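Local coordinates for Exo beta-1,2-glucooligosaccharide sophorohydrolase (non-reducing end) (PDB 5Z06), which hydrolyses linear beta-1,2-glucan and beta-1,2-glucooligosaccharides of four or more units, releasing sophorose from the non-reducing end, at residues Asn295-Tyr298 with Tyr299-Ala303; Thr343-Glu346 with Gly347-Phe351; Trp446-Pro450 with Asp451-Val455. All coordinates share one frame; numbering follows the deposited sequence.

Interaction 1: Asn295-Tyr298 with Tyr299-Ala303; sequences NFRY and YWEGA
Tyr-298 and Tyr-299, near the C-terminal end of helix 284-297, set their rings edge to face with planes 54° apart. Followed outward, Tyr-298 begins with CB, a CH-pi partner off-centre on the Tyr-299 ring, 4.1 Å from its centroid. CG lies anti to the backbone N (chi1 -172°), which carries CD1 over that ring's centre, 3.4 Å from Tyr-299 CZ. CE1 skirts the same face near CE1 of Tyr-299, and OH reaches Arg-311 O. Tyr-299 has Asn-295 O at its edge, nearest CD2, and its OH accepts from Ala-669 N of helix 665-680. Further back, Phe-296 offers a ring face to Trp-300, whose CB sits 3.3 Å from Phe-296 CE1; the indole is nearly parallel but slid aside. Phe-296 O accepts from Tyr-299 N and Trp-300 N. Gly-302 N, in the type I turn from Trp-300 to Ala-303, bonds Arg-297 O at 2.9 Å, five residues back rather than the helical four, so the chain leaves the alpha-helical pattern. Glycine suits it because a CB would hit Tyr-298 O. Rings thus supply the packing, N-H groups of following residues meet the carbonyls of Phe-296 and Arg-297, and a water links those of Tyr-298 and Gly-302.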
loop_
_atom_site.group_PDB
_atom_site.type_symbol
_atom_site.label_atom_id
_atom_site.label_comp_id
_atom_site.label_asym_id
_atom_site.label_seq_id
_atom_site.Cartn_x
_atom_site.Cartn_y
_atom_site.Cartn_z
ATOM N N ASN A 295 -0.363 11.599 -2.857
ATOM C CA ASN A 295 -1.332 10.519 -2.776
ATOM C C ASN A 295 -2.164 10.480 -4.045
ATOM O O ASN A 295 -2.457 9.434 -4.555
ATOM C CB ASN A 295 -2.195 10.684 -1.560
ATOM C CG ASN A 295 -1.506 10.230 -0.289
ATOM O OD1 ASN A 295 -1.464 9.057 -0.002
ATOM N ND2 ASN A 295 -1.021 11.174 0.503
ATOM N N PHE A 296 -2.526 11.642 -4.566
ATOM C CA PHE A 296 -3.238 11.736 -5.837
ATOM C C PHE A 296 -2.492 11.020 -6.974
ATOM O O PHE A 296 -3.106 10.361 -7.819
ATOM C CB PHE A 296 -3.464 13.212 -6.155
ATOM C CG PHE A 296 -3.734 13.503 -7.575
ATOM C CD1 PHE A 296 -2.683 13.717 -8.462
ATOM C CD2 PHE A 296 -5.034 13.613 -8.033
ATOM C CE1 PHE A 296 -2.925 14.018 -9.790
ATOM C CE2 PHE A 296 -5.282 13.936 -9.362
ATOM C CZ PHE A 296 -4.231 14.142 -10.238
ATOM N N ARG A 297 -1.163 11.120 -6.972
ATOM C CA ARG A 297 -0.353 10.498 -8.011
ATOM C C ARG A 297 -0.686 9.032 -8.196
ATOM O O ARG A 297 -0.699 8.535 -9.300
ATOM C CB ARG A 297 1.122 10.609 -7.685
ATOM C CG ARG A 297 1.704 12.002 -7.679
ATOM C CD ARG A 297 3.106 11.934 -7.097
ATOM N NE ARG A 297 3.603 13.266 -6.800
ATOM C CZ ARG A 297 4.616 13.521 -5.993
ATOM N NH1 ARG A 297 5.295 12.537 -5.399
ATOM N NH2 ARG A 297 4.972 14.773 -5.799
ATOM N N TYR A 298 -0.925 8.343 -7.093
ATOM C CA TYR A 298 -1.295 6.946 -7.134
ATOM C C TYR A 298 -2.456 6.639 -8.103
ATOM O O TYR A 298 -2.476 5.596 -8.747
ATOM C CB TYR A 298 -1.655 6.496 -5.715
ATOM C CG TYR A 298 -1.876 5.047 -5.611
ATOM C CD1 TYR A 298 -3.085 4.505 -5.967
ATOM C CD2 TYR A 298 -0.859 4.200 -5.210
ATOM C CE1 TYR A 298 -3.308 3.154 -5.900
ATOM C CE2 TYR A 298 -1.065 2.827 -5.121
ATOM C CZ TYR A 298 -2.298 2.314 -5.481
ATOM O OH TYR A 298 -2.552 0.978 -5.450
ATOM N N TYR A 299 -3.423 7.538 -8.158
ATOM C CA TYR A 299 -4.672 7.356 -8.896
ATOM C C TYR A 299 -4.610 8.054 -10.236
ATOM O O TYR A 299 -5.435 7.798 -11.102
ATOM C CB TYR A 299 -5.837 7.904 -8.070
ATOM C CG TYR A 299 -5.825 7.256 -6.744
ATOM C CD1 TYR A 299 -6.410 6.023 -6.559
ATOM C CD2 TYR A 299 -5.142 7.835 -5.675
ATOM C CE1 TYR A 299 -6.351 5.379 -5.333
ATOM C CE2 TYR A 299 -5.059 7.202 -4.463
ATOM C CZ TYR A 299 -5.649 5.979 -4.291
ATOM O OH TYR A 299 -5.563 5.399 -3.071
ATOM N N TRP A 300 -3.647 8.965 -10.388
ATOM C CA TRP A 300 -3.451 9.637 -11.641
ATOM C C TRP A 300 -2.421 8.894 -12.501
ATOM O O TRP A 300 -2.797 8.009 -13.255
ATOM C CB TRP A 300 -3.104 11.099 -11.398
ATOM C CG TRP A 300 -3.172 11.848 -12.673
ATOM C CD1 TRP A 300 -2.146 12.421 -13.344
ATOM C CD2 TRP A 300 -4.346 12.066 -13.449
ATOM N NE1 TRP A 300 -2.610 13.017 -14.488
ATOM C CE2 TRP A 300 -3.960 12.796 -14.586
ATOM C CE3 TRP A 300 -5.699 11.726 -13.284
ATOM C CZ2 TRP A 300 -4.875 13.190 -15.564
ATOM C CZ3 TRP A 300 -6.604 12.119 -14.243
ATOM C CH2 TRP A 300 -6.187 12.853 -15.371
ATOM N N GLU A 301 -1.141 9.222 -12.399
ATOM C CA GLU A 301 -0.128 8.529 -13.166
ATOM C C GLU A 301 -0.006 7.064 -12.769
ATOM O O GLU A 301 0.405 6.226 -13.572
ATOM C CB GLU A 301 1.213 9.234 -12.994
ATOM C CG GLU A 301 1.819 9.074 -11.619
ATOM C CD GLU A 301 2.991 9.984 -11.400
ATOM O OE1 GLU A 301 2.787 11.198 -11.227
ATOM O OE2 GLU A 301 4.115 9.446 -11.358
ATOM N N GLY A 302 -0.346 6.758 -11.521
ATOM C CA GLY A 302 -0.332 5.393 -11.060
ATOM C C GLY A 302 -1.520 4.546 -11.458
ATOM O O GLY A 302 -1.556 3.344 -11.135
ATOM N N ALA A 303 -2.516 5.130 -12.115
ATOM C CA ALA A 303 -3.696 4.360 -12.480
ATOM C C ALA A 303 -3.332 3.259 -13.458
ATOM O O ALA A 303 -2.399 3.396 -14.254
ATOM C CB ALA A 303 -4.761 5.242 -13.096
HETATM O O HOH W 1 -3.392 3.026 -9.008
#

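Interaction 2: Thr343-Glu346 with Gly347-Phe351; sequences TREE and GVQRF
A capping box opens helix 344-360: Thr-343 stands at the N-cap, and its side chain and that of Glu-346 trade bonds with each other's backbone N-H. Glu-346 N donates to Thr-343 OG1 at 3.0 Å, nearly straight at 164°, and Thr-343 N returns a bond of 2.9 Å to Glu-346 OE1. That oxygen is met on its anti side, somewhat out of the carboxylate plane. The chain of Glu-346 lies with CG beside its own backbone N (chi1 -78°) and then runs extended, which brings the carboxylate back to the N-H of Thr-343, before the first turn. Threonine suits the cap because its short hydroxyl reaches an amide in the first turn, which has no helical carbonyl partner, and glutamate is long enough to reply; its negative charge at a helix N-terminus is also likely to interact favourably with the helix dipole.

From here the regular alpha-helical pattern takes over, each N-H bonding four residues back. Gly-347 N meets Thr-343 O at 3.0 Å, Val-348 N meets Arg-344 O, and Arg-350 N meets Glu-346 O at 2.9 Å. Val-348 turns its CG2 over the backbone of the first turn, 3.3 Å from Arg-344 O, while its side chain also touches helix 414-428. On the exposed flank Glu-345 and Gln-349 extend alongside each other, their carboxylate and amide planes 39° apart, with OE2 of Glu-345 3.5 Å from OE1 of Gln-349, two acceptors that do not bond. Arg-344 NE forms a salt bridge with Glu-416, and NH2 bonds Tyr-408 O.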
loop_
_atom_site.group_PDB
_atom_site.type_symbol
_atom_site.label_atom_id
_atom_site.label_comp_id
_atom_site.label_asym_id
_atom_site.label_seq_id
_atom_site.Cartn_x
_atom_site.Cartn_y
_atom_site.Cartn_z
ATOM N N THR A 343 -5.578 19.577 -14.940
ATOM C CA THR A 343 -6.646 20.398 -15.459
ATOM C C THR A 343 -7.957 19.631 -15.414
ATOM O O THR A 343 -7.970 18.398 -15.355
ATOM C CB THR A 343 -6.394 20.822 -16.892
ATOM O OG1 THR A 343 -6.325 19.664 -17.730
ATOM C CG2 THR A 343 -5.116 21.657 -16.994
ATOM N N ARG A 344 -9.049 20.380 -15.430
ATOM C CA ARG A 344 -10.368 19.812 -15.579
ATOM C C ARG A 344 -10.465 18.954 -16.841
ATOM O O ARG A 344 -10.975 17.834 -16.795
ATOM C CB ARG A 344 -11.423 20.916 -15.605
ATOM C CG ARG A 344 -12.818 20.385 -15.370
ATOM C CD ARG A 344 -13.860 21.442 -15.654
ATOM N NE ARG A 344 -15.203 20.943 -15.387
ATOM C CZ ARG A 344 -15.793 20.848 -14.197
ATOM N NH1 ARG A 344 -15.177 21.224 -13.067
ATOM N NH2 ARG A 344 -17.042 20.393 -14.137
ATOM N N GLU A 345 -9.943 19.443 -17.957
ATOM C CA GLU A 345 -9.996 18.665 -19.200
ATOM C C GLU A 345 -9.287 17.308 -19.080
ATOM O O GLU A 345 -9.804 16.289 -19.560
ATOM C CB GLU A 345 -9.427 19.473 -20.378
ATOM C CG GLU A 345 -9.685 18.853 -21.752
ATOM C CD GLU A 345 -11.181 18.619 -22.086
ATOM O OE1 GLU A 345 -12.075 19.222 -21.450
ATOM O OE2 GLU A 345 -11.461 17.824 -23.012
ATOM N N GLU A 346 -8.098 17.307 -18.475
ATOM C CA GLU A 346 -7.399 16.063 -18.157
ATOM C C GLU A 346 -8.340 15.153 -17.347
ATOM O O GLU A 346 -8.515 14.003 -17.687
ATOM C CB GLU A 346 -6.134 16.316 -17.337
ATOM C CG GLU A 346 -4.923 16.806 -18.114
ATOM C CD GLU A 346 -3.714 17.015 -17.196
ATOM O OE1 GLU A 346 -3.692 17.989 -16.392
ATOM O OE2 GLU A 346 -2.789 16.177 -17.256
ATOM N N GLY A 347 -8.933 15.713 -16.293
ATOM C CA GLY A 347 -9.883 15.031 -15.447
ATOM C C GLY A 347 -11.060 14.453 -16.212
ATOM O O GLY A 347 -11.426 13.291 -16.043
ATOM N N VAL A 348 -11.632 15.286 -17.071
ATOM C CA VAL A 348 -12.726 14.892 -17.931
ATOM C C VAL A 348 -12.321 13.723 -18.817
ATOM O O VAL A 348 -13.072 12.747 -18.930
ATOM C CB VAL A 348 -13.260 16.107 -18.751
ATOM C CG1 VAL A 348 -14.211 15.663 -19.860
ATOM C CG2 VAL A 348 -13.989 17.082 -17.829
ATOM N N GLN A 349 -11.133 13.791 -19.412
ATOM C CA GLN A 349 -10.650 12.689 -20.266
ATOM C C GLN A 349 -10.510 11.406 -19.474
ATOM O O GLN A 349 -10.949 10.348 -19.917
ATOM C CB GLN A 349 -9.314 13.022 -20.952
ATOM C CG GLN A 349 -9.443 13.951 -22.151
ATOM C CD GLN A 349 -10.617 13.554 -23.046
ATOM O OE1 GLN A 349 -11.513 14.357 -23.268
ATOM N NE2 GLN A 349 -10.643 12.293 -23.517
ATOM N N ARG A 350 -9.915 11.513 -18.289
ATOM C CA ARG A 350 -9.827 10.371 -17.398
ATOM C C ARG A 350 -11.220 9.775 -17.105
ATOM O O ARG A 350 -11.399 8.576 -17.149
ATOM C CB ARG A 350 -9.132 10.738 -16.095
ATOM C CG ARG A 350 -9.217 9.650 -15.026
ATOM C CD ARG A 350 -8.586 8.346 -15.474
ATOM N NE ARG A 350 -7.164 8.539 -15.652
ATOM C CZ ARG A 350 -6.234 8.355 -14.717
ATOM N NH1 ARG A 350 -6.546 7.922 -13.503
ATOM N NH2 ARG A 350 -4.961 8.631 -14.999
ATOM N N PHE A 351 -12.184 10.631 -16.787
ATOM C CA PHE A 351 -13.514 10.157 -16.400
ATOM C C PHE A 351 -14.312 9.547 -17.544
ATOM O O PHE A 351 -15.128 8.646 -17.323
ATOM C CB PHE A 351 -14.270 11.231 -15.633
ATOM C CG PHE A 351 -13.943 11.222 -14.162
ATOM C CD1 PHE A 351 -12.867 11.945 -13.658
ATOM C CD2 PHE A 351 -14.677 10.435 -13.289
ATOM C CE1 PHE A 351 -12.551 11.918 -12.307
ATOM C CE2 PHE A 351 -14.371 10.404 -11.948
ATOM C CZ PHE A 351 -13.307 11.147 -11.455
#

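Interaction 3: Trp446-Pro450 with Asp451-Val455; sequences WHWSP and DQAWV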
loop_
_atom_site.group_PDB
_atom_site.type_symbol
_atom_site.label_atom_id
_atom_site.label_comp_id
_atom_site.label_asym_id
_atom_site.label_seq_id
_atom_site.Cartn_x
_atom_site.Cartn_y
_atom_site.Cartn_z
ATOM N N TRP A 446 -22.721 -8.855 1.550
ATOM C CA TRP A 446 -21.479 -8.328 1.018
ATOM C C TRP A 446 -21.284 -8.785 -0.424
ATOM O O TRP A 446 -20.944 -7.967 -1.289
ATOM C CB TRP A 446 -20.293 -8.769 1.893
ATOM C CG TRP A 446 -19.097 -7.898 1.818
ATOM C CD1 TRP A 446 -18.436 -7.522 0.707
ATOM C CD2 TRP A 446 -18.405 -7.304 2.918
ATOM N NE1 TRP A 446 -17.382 -6.703 1.032
ATOM C CE2 TRP A 446 -17.330 -6.561 2.384
ATOM C CE3 TRP A 446 -18.577 -7.339 4.303
ATOM C CZ2 TRP A 446 -16.454 -5.828 3.174
ATOM C CZ3 TRP A 446 -17.694 -6.621 5.098
ATOM C CH2 TRP A 446 -16.647 -5.872 4.531
ATOM N N HIS A 447 -21.515 -10.069 -0.686
ATOM C CA HIS A 447 -21.110 -10.648 -1.967
ATOM C C HIS A 447 -22.224 -11.376 -2.651
ATOM O O HIS A 447 -23.114 -11.911 -1.997
ATOM C CB HIS A 447 -19.961 -11.649 -1.780
ATOM C CG HIS A 447 -18.797 -11.145 -0.974
ATOM N ND1 HIS A 447 -18.705 -11.334 0.386
ATOM C CD2 HIS A 447 -17.635 -10.555 -1.348
ATOM C CE1 HIS A 447 -17.558 -10.843 0.826
ATOM N NE2 HIS A 447 -16.887 -10.370 -0.210
ATOM N N TRP A 448 -22.149 -11.438 -3.977
ATOM C CA TRP A 448 -22.958 -12.390 -4.734
ATOM C C TRP A 448 -22.138 -12.910 -5.879
ATOM O O TRP A 448 -21.614 -12.123 -6.654
ATOM C CB TRP A 448 -24.251 -11.770 -5.282
ATOM C CG TRP A 448 -25.006 -12.759 -6.128
ATOM C CD1 TRP A 448 -25.771 -13.772 -5.680
ATOM C CD2 TRP A 448 -25.046 -12.835 -7.560
ATOM N NE1 TRP A 448 -26.292 -14.487 -6.726
ATOM C CE2 TRP A 448 -25.869 -13.939 -7.896
ATOM C CE3 TRP A 448 -24.458 -12.090 -8.590
ATOM C CZ2 TRP A 448 -26.145 -14.309 -9.209
ATOM C CZ3 TRP A 448 -24.722 -12.460 -9.920
ATOM C CH2 TRP A 448 -25.570 -13.564 -10.212
ATOM N N SER A 449 -22.046 -14.234 -5.986
ATOM C CA SER A 449 -21.254 -14.893 -7.031
ATOM C C SER A 449 -22.162 -15.367 -8.169
ATOM O O SER A 449 -23.187 -15.956 -7.896
ATOM C CB SER A 449 -20.510 -16.088 -6.454
ATOM O OG SER A 449 -20.074 -16.950 -7.485
ATOM N N PRO A 450 -21.779 -15.118 -9.442
ATOM C CA PRO A 450 -22.597 -15.575 -10.565
ATOM C C PRO A 450 -22.780 -17.080 -10.602
ATOM O O PRO A 450 -23.799 -17.531 -11.107
ATOM C CB PRO A 450 -21.799 -15.122 -11.797
ATOM C CG PRO A 450 -20.401 -15.126 -11.327
ATOM C CD PRO A 450 -20.503 -14.561 -9.929
ATOM N N ASP A 451 -21.808 -17.843 -10.097
ATOM C CA ASP A 451 -21.887 -19.301 -10.145
ATOM C C ASP A 451 -22.051 -19.983 -8.787
ATOM O O ASP A 451 -22.436 -21.150 -8.740
ATOM C CB ASP A 451 -20.701 -19.896 -10.921
ATOM C CG ASP A 451 -19.335 -19.580 -10.308
ATOM O OD1 ASP A 451 -19.224 -18.861 -9.283
ATOM O OD2 ASP A 451 -18.352 -20.067 -10.894
ATOM N N GLN A 452 -21.726 -19.270 -7.708
ATOM C CA GLN A 452 -21.801 -19.792 -6.355
ATOM C C GLN A 452 -22.774 -19.002 -5.496
ATOM O O GLN A 452 -22.828 -19.211 -4.292
ATOM C CB GLN A 452 -20.412 -19.783 -5.725
ATOM C CG GLN A 452 -19.394 -20.615 -6.485
ATOM C CD GLN A 452 -17.978 -20.141 -6.255
ATOM O OE1 GLN A 452 -17.376 -20.452 -5.219
ATOM N NE2 GLN A 452 -17.435 -19.379 -7.209
ATOM N N ALA A 453 -23.541 -18.093 -6.104
ATOM C CA ALA A 453 -24.618 -17.404 -5.416
ATOM C C ALA A 453 -24.118 -16.802 -4.095
ATOM O O ALA A 453 -23.098 -16.093 -4.107
ATOM C CB ALA A 453 -25.810 -18.348 -5.223
ATOM N N TRP A 454 -24.770 -17.132 -2.973
ATOM C CA TRP A 454 -24.529 -16.501 -1.677
ATOM C C TRP A 454 -23.595 -17.316 -0.789
ATOM O O TRP A 454 -23.674 -17.217 0.421
ATOM C CB TRP A 454 -25.857 -16.270 -0.962
ATOM C CG TRP A 454 -26.839 -15.606 -1.848
ATOM C CD1 TRP A 454 -27.854 -16.196 -2.562
ATOM C CD2 TRP A 454 -26.875 -14.230 -2.160
ATOM N NE1 TRP A 454 -28.533 -15.250 -3.285
ATOM C CE2 TRP A 454 -27.955 -14.031 -3.048
ATOM C CE3 TRP A 454 -26.102 -13.129 -1.768
ATOM C CZ2 TRP A 454 -28.268 -12.789 -3.554
ATOM C CZ3 TRP A 454 -26.427 -11.884 -2.262
ATOM C CH2 TRP A 454 -27.503 -11.723 -3.142
ATOM N N VAL A 455 -22.666 -18.055 -1.397
ATOM C CA VAL A 455 -21.766 -18.914 -0.648
ATOM C C VAL A 455 -20.989 -18.153 0.435
ATOM O O VAL A 455 -20.832 -18.682 1.538
ATOM C CB VAL A 455 -20.830 -19.735 -1.579
ATOM C CG1 VAL A 455 -19.833 -18.839 -2.315
ATOM C CG2 VAL A 455 -20.110 -20.820 -0.789
#
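Ser-449, Asp-451 and Trp-448 carry most of this surface reversal, which runs from strand 447-448 into a type II' turn at Gln-452 to Val-455. Ser-449 pairs with Ala-453 as a single antiparallel, hydrogen-bonded bridge: Ser-449 N donates to Ala-453 O at 2.8 Å, and Ala-453 N returns a weak bond to Ser-449 O. The serine hydroxyl, anti to the backbone N (chi1 163°), is swung into the loop, where OG accepts from Gln-452 N at 2.9 Å and from Asp-451 N at 3.3 Å, and gives its proton to Asn-388 OD1. A short hydroxyl, close to its own backbone, is suited to accepting from two successive N-H groups. Asp-451 OD1 takes the amide NE2 of Gln-452 at 2.8 Å and is bonded by Asn-388 ND2 too. Trp-448 directs an indole edge at the face of Trp-454, planes 55° apart, with CD1 over the six-membered ring, 3.4 Å from Trp-454 CZ2, and CB in CH-pi contact with it. An alanine in place of Trp-454 is likely to strip the Trp-448 edge of the face it rests on and open a gap beside Trp-434. Polar bonds therefore fix the backbone, while the paired indoles tie its two arms together.

How the interactions relate
Interaction 1 is buried, interaction 2 partly so, and interaction 3 lies at the surface, its centre more than 30 Å from each of the others. Interactions 1 and 2 meet directly: the guanidinium of Arg-350 probably bonds the carbonyls of Tyr-299 (NH1 to O 2.6 Å) and Trp-300, and makes a cation-pi contact with the Trp-300 indole, so helix 344-360 is joined to the loop that follows helix 284-297. Interaction 1 lies at the C-terminal end of one helix and is mostly aromatic; interaction 2 starts another, capped by a hydroxyl and a carboxylate. Residues 446-455 share neither helix; there tryptophans and a polar network shape the chain reversal that begins on strand 447-448, which pairs with strand 390-391.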